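Local coordinates for protein carboxynorspermidine decarboxylase (PDB 3N29) that probably catalyses the pyridoxal-phosphate-dependent decarboxylation of carboxynorspermidine to norspermidine, using a beta/alpha-barrel fold, at residues 152-164 and 188-202. Sequence-based numbering, arbitrary orientation.
Sequences QKNSLGLRCNVEF and FENVDLNAIEGLHFH. With PLP (pyridoxal-5'-phosphate), chain C.
Strands 155-159 and 198-200 are neighbouring parallel strands of the eight-stranded beta/alpha barrel, and their C-terminal ends reach the pyridoxal-phosphate pocket. Gly157, Leu158 and Arg159 pair with Gly198, Leu199 and His200. Leu158 N donates to Gly198 O, and Leu158 O accepts from His200 N. Cys160 N extends the pairing with a bond of 2.7 Å to His200 O. At the other end Leu156 O is gripped twice, by Glu197 N at 2.7 Å and by Gly198 N in a longer bond. Here Ser155 OG gives its proton to the anti lone pair of Glu197 OE1, 2.7 Å away; the same hydroxyl also bonds Trp232 of the next strand.

Leu158 and Leu199 point away from the barrel interior, and Leu158 packs on Phe144 of helix 141-147. Leu158 CG meets Ile196 CD1 at 3.7 Å, the two side chains crossing at about a right angle, and Leu158 CD1 touches Leu193 CD2. Cys160 SG lies against Leu199 CD2 and approaches the Phe188 ring obliquely, 4.9 Å from its centroid.

Arg159 and His200 point into the barrel. With CG anti to the backbone N (chi1 176°) and the chain extended, Arg159 runs past the edge of the His200 imidazole toward His202. Its guanidinium plane stands 72° from the His200 ring. His200 NE2 bonds Glu269, while its buried ND1 has no polar partner. The His202 ring lies flat against the cofactor, with PLP C3 3.5 Å above its plane, and ND1 is held by Gly237 N. Arg159 NH2 sits at the edge of this ring and donates to a lone pair of His202 O at 3.0 Å. One water accepts from Arg159 NE and His202 N and donates to Cys160 O.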
loop_
_atom_site.group_PDB
_atom_site.type_symbol
_atom_site.label_atom_id
_atom_site.label_comp_id
_atom_site.label_asym_id
_atom_site.label_seq_id
_atom_site.Cartn_x
_atom_site.Cartn_y
_atom_site.Cartn_z
ATOM N N GLN A 152 -7.928 1.540 -34.850
ATOM C CA GLN A 152 -8.965 1.809 -35.844
ATOM C C GLN A 152 -10.247 1.023 -35.615
ATOM O O GLN A 152 -11.308 1.439 -36.041
ATOM C CB GLN A 152 -8.415 1.633 -37.261
ATOM C CG GLN A 152 -7.487 2.805 -37.648
ATOM C CD GLN A 152 -6.757 2.601 -38.943
ATOM O OE1 GLN A 152 -5.537 2.412 -38.958
ATOM N NE2 GLN A 152 -7.489 2.644 -40.044
ATOM N N LYS A 153 -10.168 -0.078 -34.909
ATOM C CA LYS A 153 -11.354 -0.915 -34.683
ATOM C C LYS A 153 -12.029 -0.613 -33.345
ATOM O O LYS A 153 -13.015 -1.235 -32.980
ATOM C CB LYS A 153 -10.950 -2.390 -34.816
ATOM C CG LYS A 153 -10.688 -2.776 -36.300
ATOM C CD LYS A 153 -10.308 -4.247 -36.487
ATOM C CE LYS A 153 -10.140 -4.597 -37.970
ATOM N NZ LYS A 153 -9.662 -6.001 -38.099
ATOM N N ASN A 154 -11.506 0.357 -32.606
ATOM C CA ASN A 154 -12.075 0.738 -31.326
ATOM C C ASN A 154 -12.831 2.059 -31.447
ATOM O O ASN A 154 -12.512 2.881 -32.296
ATOM C CB ASN A 154 -10.926 0.951 -30.339
ATOM C CG ASN A 154 -9.922 -0.182 -30.369
ATOM O OD1 ASN A 154 -8.827 -0.044 -30.926
ATOM N ND2 ASN A 154 -10.261 -1.274 -29.752
ATOM N N SER A 155 -13.754 2.305 -30.532
ATOM C CA SER A 155 -14.450 3.579 -30.465
ATOM C C SER A 155 -13.676 4.480 -29.538
ATOM O O SER A 155 -13.406 4.142 -28.374
ATOM C CB SER A 155 -15.836 3.364 -29.889
ATOM O OG SER A 155 -16.628 4.511 -29.991
ATOM N N LEU A 156 -13.311 5.614 -30.060
ATOM C CA LEU A 156 -12.310 6.463 -29.428
ATOM C C LEU A 156 -13.007 7.608 -28.748
ATOM O O LEU A 156 -13.945 8.242 -29.291
ATOM C CB LEU A 156 -11.317 6.988 -30.446
ATOM C CG LEU A 156 -10.517 5.998 -31.277
ATOM C CD1 LEU A 156 -9.573 6.842 -32.174
ATOM C CD2 LEU A 156 -9.779 4.949 -30.414
ATOM N N GLY A 157 -12.577 7.863 -27.519
ATOM C CA GLY A 157 -13.082 9.001 -26.756
ATOM C C GLY A 157 -11.942 9.859 -26.242
ATOM O O GLY A 157 -10.757 9.438 -26.245
ATOM N N LEU A 158 -12.294 11.057 -25.798
ATOM C CA LEU A 158 -11.379 11.942 -25.074
ATOM C C LEU A 158 -11.904 12.309 -23.698
ATOM O O LEU A 158 -13.097 12.619 -23.534
ATOM C CB LEU A 158 -11.139 13.232 -25.840
ATOM C CG LEU A 158 -10.528 13.061 -27.244
ATOM C CD1 LEU A 158 -10.679 14.348 -28.044
ATOM C CD2 LEU A 158 -9.043 12.545 -27.233
ATOM N N ARG A 159 -10.994 12.362 -22.728
ATOM C CA ARG A 159 -11.360 12.769 -21.396
ATOM C C ARG A 159 -11.282 14.286 -21.297
ATOM O O ARG A 159 -10.322 14.897 -21.756
ATOM C CB ARG A 159 -10.493 12.108 -20.343
ATOM C CG ARG A 159 -10.849 12.641 -18.975
ATOM C CD ARG A 159 -10.282 11.803 -17.867
ATOM N NE ARG A 159 -10.672 12.213 -16.518
ATOM C CZ ARG A 159 -10.274 11.602 -15.402
ATOM N NH1 ARG A 159 -9.431 10.581 -15.461
ATOM N NH2 ARG A 159 -10.696 12.017 -14.214
ATOM N N CYS A 160 -12.309 14.869 -20.706
ATOM C CA CYS A 160 -12.494 16.320 -20.584
ATOM C C CYS A 160 -12.202 16.739 -19.139
ATOM O O CYS A 160 -12.701 16.113 -18.190
ATOM C CB CYS A 160 -13.927 16.626 -20.894
ATOM S SG CYS A 160 -14.333 16.189 -22.613
ATOM N N ASN A 161 -11.392 17.771 -18.980
ATOM C CA ASN A 161 -11.072 18.320 -17.673
ATOM C C ASN A 161 -12.178 19.319 -17.412
ATOM O O ASN A 161 -12.208 20.344 -18.008
ATOM C CB ASN A 161 -9.710 19.004 -17.676
ATOM C CG ASN A 161 -9.366 19.623 -16.339
ATOM O OD1 ASN A 161 -10.274 19.867 -15.529
ATOM N ND2 ASN A 161 -8.035 19.911 -16.091
ATOM N N VAL A 162 -13.100 19.029 -16.528
ATOM C CA VAL A 162 -14.208 19.948 -16.372
ATOM C C VAL A 162 -13.880 21.171 -15.528
ATOM O O VAL A 162 -14.550 22.229 -15.688
ATOM C CB VAL A 162 -15.436 19.216 -15.907
ATOM C CG1 VAL A 162 -16.547 20.196 -15.557
ATOM C CG2 VAL A 162 -15.848 18.289 -17.040
ATOM N N GLU A 163 -12.806 21.097 -14.716
ATOM C CA GLU A 163 -12.306 22.297 -13.983
ATOM C C GLU A 163 -13.364 22.855 -13.014
ATOM O O GLU A 163 -13.892 23.954 -13.193
ATOM C CB GLU A 163 -11.863 23.427 -14.943
ATOM C CG GLU A 163 -10.640 23.163 -15.867
ATOM C CD GLU A 163 -10.131 24.464 -16.528
ATOM O OE1 GLU A 163 -10.534 24.829 -17.684
ATOM O OE2 GLU A 163 -9.338 25.148 -15.848
ATOM N N PHE A 164 -13.655 22.091 -11.976
ATOM C CA PHE A 164 -14.730 22.438 -11.063
ATOM C C PHE A 164 -14.438 21.948 -9.633
ATOM O O PHE A 164 -13.683 20.996 -9.440
ATOM C CB PHE A 164 -16.053 21.870 -11.613
ATOM C CG PHE A 164 -17.278 22.393 -10.908
ATOM C CD1 PHE A 164 -17.474 23.779 -10.751
ATOM C CD2 PHE A 164 -18.231 21.505 -10.393
ATOM C CE1 PHE A 164 -18.601 24.276 -10.095
ATOM C CE2 PHE A 164 -19.351 21.990 -9.727
ATOM C CZ PHE A 164 -19.542 23.393 -9.581
ATOM N N PHE A 188 -9.952 22.123 -27.223
ATOM C CA PHE A 188 -10.795 21.508 -28.261
ATOM C C PHE A 188 -10.977 22.401 -29.463
ATOM O O PHE A 188 -11.410 21.944 -30.521
ATOM C CB PHE A 188 -12.172 21.129 -27.707
ATOM C CG PHE A 188 -12.194 19.815 -26.993
ATOM C CD1 PHE A 188 -12.922 18.765 -27.478
ATOM C CD2 PHE A 188 -11.460 19.632 -25.823
ATOM C CE1 PHE A 188 -12.922 17.549 -26.821
ATOM C CE2 PHE A 188 -11.473 18.403 -25.154
ATOM C CZ PHE A 188 -12.195 17.372 -25.667
ATOM N N GLU A 189 -10.649 23.676 -29.324
ATOM C CA GLU A 189 -11.057 24.621 -30.347
ATOM C C GLU A 189 -10.272 24.344 -31.633
ATOM O O GLU A 189 -9.045 24.141 -31.607
ATOM C CB GLU A 189 -10.880 26.026 -29.847
ATOM C CG GLU A 189 -11.870 26.369 -28.747
ATOM C CD GLU A 189 -13.286 26.742 -29.267
ATOM O OE1 GLU A 189 -14.160 27.049 -28.413
ATOM O OE2 GLU A 189 -13.540 26.734 -30.510
ATOM N N ASN A 190 -11.001 24.192 -32.739
ATOM C CA ASN A 190 -10.370 23.987 -34.044
ATOM C C ASN A 190 -9.550 22.675 -34.140
ATOM O O ASN A 190 -8.598 22.575 -34.928
ATOM C CB ASN A 190 -9.488 25.199 -34.373
ATOM C CG ASN A 190 -10.304 26.478 -34.613
ATOM O OD1 ASN A 190 -11.240 26.512 -35.442
ATOM N ND2 ASN A 190 -9.941 27.537 -33.904
ATOM N N VAL A 191 -9.892 21.681 -33.317
ATOM C CA VAL A 191 -9.258 20.368 -33.443
ATOM C C VAL A 191 -10.237 19.523 -34.266
ATOM O O VAL A 191 -11.456 19.585 -34.066
ATOM C CB VAL A 191 -8.945 19.714 -32.064
ATOM C CG1 VAL A 191 -8.526 18.291 -32.240
ATOM C CG2 VAL A 191 -7.832 20.515 -31.333
ATOM N N ASP A 192 -9.690 18.797 -35.233
ATOM C CA ASP A 192 -10.426 17.816 -36.008
ATOM C C ASP A 192 -10.797 16.656 -35.108
ATOM O O ASP A 192 -9.901 15.914 -34.669
ATOM C CB ASP A 192 -9.529 17.269 -37.113
ATOM C CG ASP A 192 -10.261 16.303 -38.040
ATOM O OD1 ASP A 192 -11.446 15.916 -37.752
ATOM O OD2 ASP A 192 -9.626 15.918 -39.051
ATOM N N LEU A 193 -12.099 16.511 -34.844
ATOM C CA LEU A 193 -12.648 15.462 -33.971
ATOM C C LEU A 193 -13.399 14.365 -34.730
ATOM O O LEU A 193 -14.127 13.564 -34.111
ATOM C CB LEU A 193 -13.566 16.098 -32.901
ATOM C CG LEU A 193 -12.783 17.038 -31.945
ATOM C CD1 LEU A 193 -13.705 17.781 -30.980
ATOM C CD2 LEU A 193 -11.710 16.236 -31.167
ATOM N N ASN A 194 -13.193 14.300 -36.054
ATOM C CA ASN A 194 -13.860 13.303 -36.905
ATOM C C ASN A 194 -13.717 11.876 -36.397
ATOM O O ASN A 194 -14.682 11.107 -36.490
ATOM C CB ASN A 194 -13.342 13.340 -38.355
ATOM C CG ASN A 194 -13.986 14.448 -39.195
ATOM O OD1 ASN A 194 -14.750 15.267 -38.671
ATOM N ND2 ASN A 194 -13.670 14.486 -40.494
ATOM N N ALA A 195 -12.528 11.519 -35.898
ATOM C CA ALA A 195 -12.246 10.149 -35.483
ATOM C C ALA A 195 -12.754 9.852 -34.074
ATOM O O ALA A 195 -12.670 8.681 -33.620
ATOM C CB ALA A 195 -10.735 9.830 -35.577
ATOM N N ILE A 196 -13.249 10.883 -33.373
ATOM C CA ILE A 196 -13.637 10.769 -31.933
ATOM C C ILE A 196 -15.141 10.552 -31.782
ATOM O O ILE A 196 -15.932 11.363 -32.316
ATOM C CB ILE A 196 -13.285 12.050 -31.134
ATOM C CG1 ILE A 196 -11.759 12.322 -31.130
ATOM C CG2 ILE A 196 -13.907 11.979 -29.726
ATOM C CD1 ILE A 196 -10.877 11.250 -30.506
ATOM N N GLU A 197 -15.552 9.464 -31.114
ATOM C CA GLU A 197 -16.963 9.131 -31.005
ATOM C C GLU A 197 -17.539 9.422 -29.635
ATOM O O GLU A 197 -18.747 9.388 -29.467
ATOM C CB GLU A 197 -17.223 7.662 -31.410
ATOM C CG GLU A 197 -17.290 7.482 -32.926
ATOM C CD GLU A 197 -17.453 5.992 -33.371
ATOM O OE1 GLU A 197 -17.452 5.071 -32.535
ATOM O OE2 GLU A 197 -17.610 5.733 -34.575
ATOM N N GLY A 198 -16.681 9.658 -28.625
ATOM C CA GLY A 198 -17.196 9.931 -27.315
ATOM C C GLY A 198 -16.394 10.934 -26.502
ATOM O O GLY A 198 -15.187 11.166 -26.727
ATOM N N LEU A 199 -17.066 11.489 -25.516
ATOM C CA LEU A 199 -16.404 12.291 -24.486
ATOM C C LEU A 199 -16.599 11.679 -23.128
ATOM O O LEU A 199 -17.667 11.042 -22.844
ATOM C CB LEU A 199 -16.961 13.704 -24.513
ATOM C CG LEU A 199 -16.679 14.546 -25.759
ATOM C CD1 LEU A 199 -17.474 15.838 -25.648
ATOM C CD2 LEU A 199 -15.117 14.827 -26.011
ATOM N N HIS A 200 -15.584 11.847 -22.286
ATOM C CA HIS A 200 -15.546 11.221 -20.989
ATOM C C HIS A 200 -15.190 12.259 -19.930
ATOM O O HIS A 200 -14.325 13.083 -20.162
ATOM C CB HIS A 200 -14.478 10.119 -21.025
ATOM C CG HIS A 200 -14.262 9.434 -19.721
ATOM N ND1 HIS A 200 -13.439 9.959 -18.747
ATOM C CD2 HIS A 200 -14.672 8.228 -19.261
ATOM C CE1 HIS A 200 -13.418 9.137 -17.706
ATOM N NE2 HIS A 200 -14.133 8.061 -17.997
ATOM N N PHE A 201 -15.884 12.270 -18.805
ATOM C CA PHE A 201 -15.378 12.931 -17.593
ATOM C C PHE A 201 -15.431 12.010 -16.370
ATOM O O PHE A 201 -16.245 11.080 -16.314
ATOM C CB PHE A 201 -16.005 14.306 -17.297
ATOM C CG PHE A 201 -17.459 14.272 -16.928
ATOM C CD1 PHE A 201 -17.858 14.045 -15.607
ATOM C CD2 PHE A 201 -18.425 14.451 -17.915
ATOM C CE1 PHE A 201 -19.216 13.945 -15.277
ATOM C CE2 PHE A 201 -19.793 14.389 -17.633
ATOM C CZ PHE A 201 -20.203 14.145 -16.302
ATOM N N HIS A 202 -14.571 12.315 -15.396
ATOM C CA HIS A 202 -14.659 11.757 -14.066
ATOM C C HIS A 202 -14.251 12.821 -13.080
ATOM O O HIS A 202 -13.098 13.270 -13.040
ATOM C CB HIS A 202 -13.880 10.414 -13.927
ATOM C CG HIS A 202 -13.796 9.900 -12.522
ATOM N ND1 HIS A 202 -14.803 9.176 -11.925
ATOM C CD2 HIS A 202 -12.804 10.005 -11.591
ATOM C CE1 HIS A 202 -14.449 8.869 -10.688
ATOM N NE2 HIS A 202 -13.233 9.358 -10.459
HETATM N N1 PLP C . -13.823 6.113 -13.750
HETATM C C2 PLP C . -12.577 6.657 -13.614
HETATM C C2A PLP C . -11.882 7.257 -14.810
HETATM C C3 PLP C . -11.948 6.592 -12.332
HETATM O O3 PLP C . -10.668 7.126 -12.169
HETATM C C4 PLP C . -12.603 5.997 -11.237
HETATM C C4A PLP C . -11.895 5.903 -9.893
HETATM C C5 PLP C . -13.905 5.497 -11.399
HETATM C C6 PLP C . -14.485 5.573 -12.683
HETATM C C5A PLP C . -14.664 4.860 -10.258
HETATM O O4P PLP C . -14.742 5.712 -9.143
HETATM P P PLP C . -15.559 5.330 -7.850
HETATM O O1P PLP C . -15.037 3.980 -7.394
HETATM O O2P PLP C . -17.049 5.214 -8.253
HETATM O O3P PLP C . -15.427 6.421 -6.887
HETATM O O HOH W 1 -13.891 6.390 -32.887
HETATM O O HOH W 2 -12.407 14.360 -16.128
#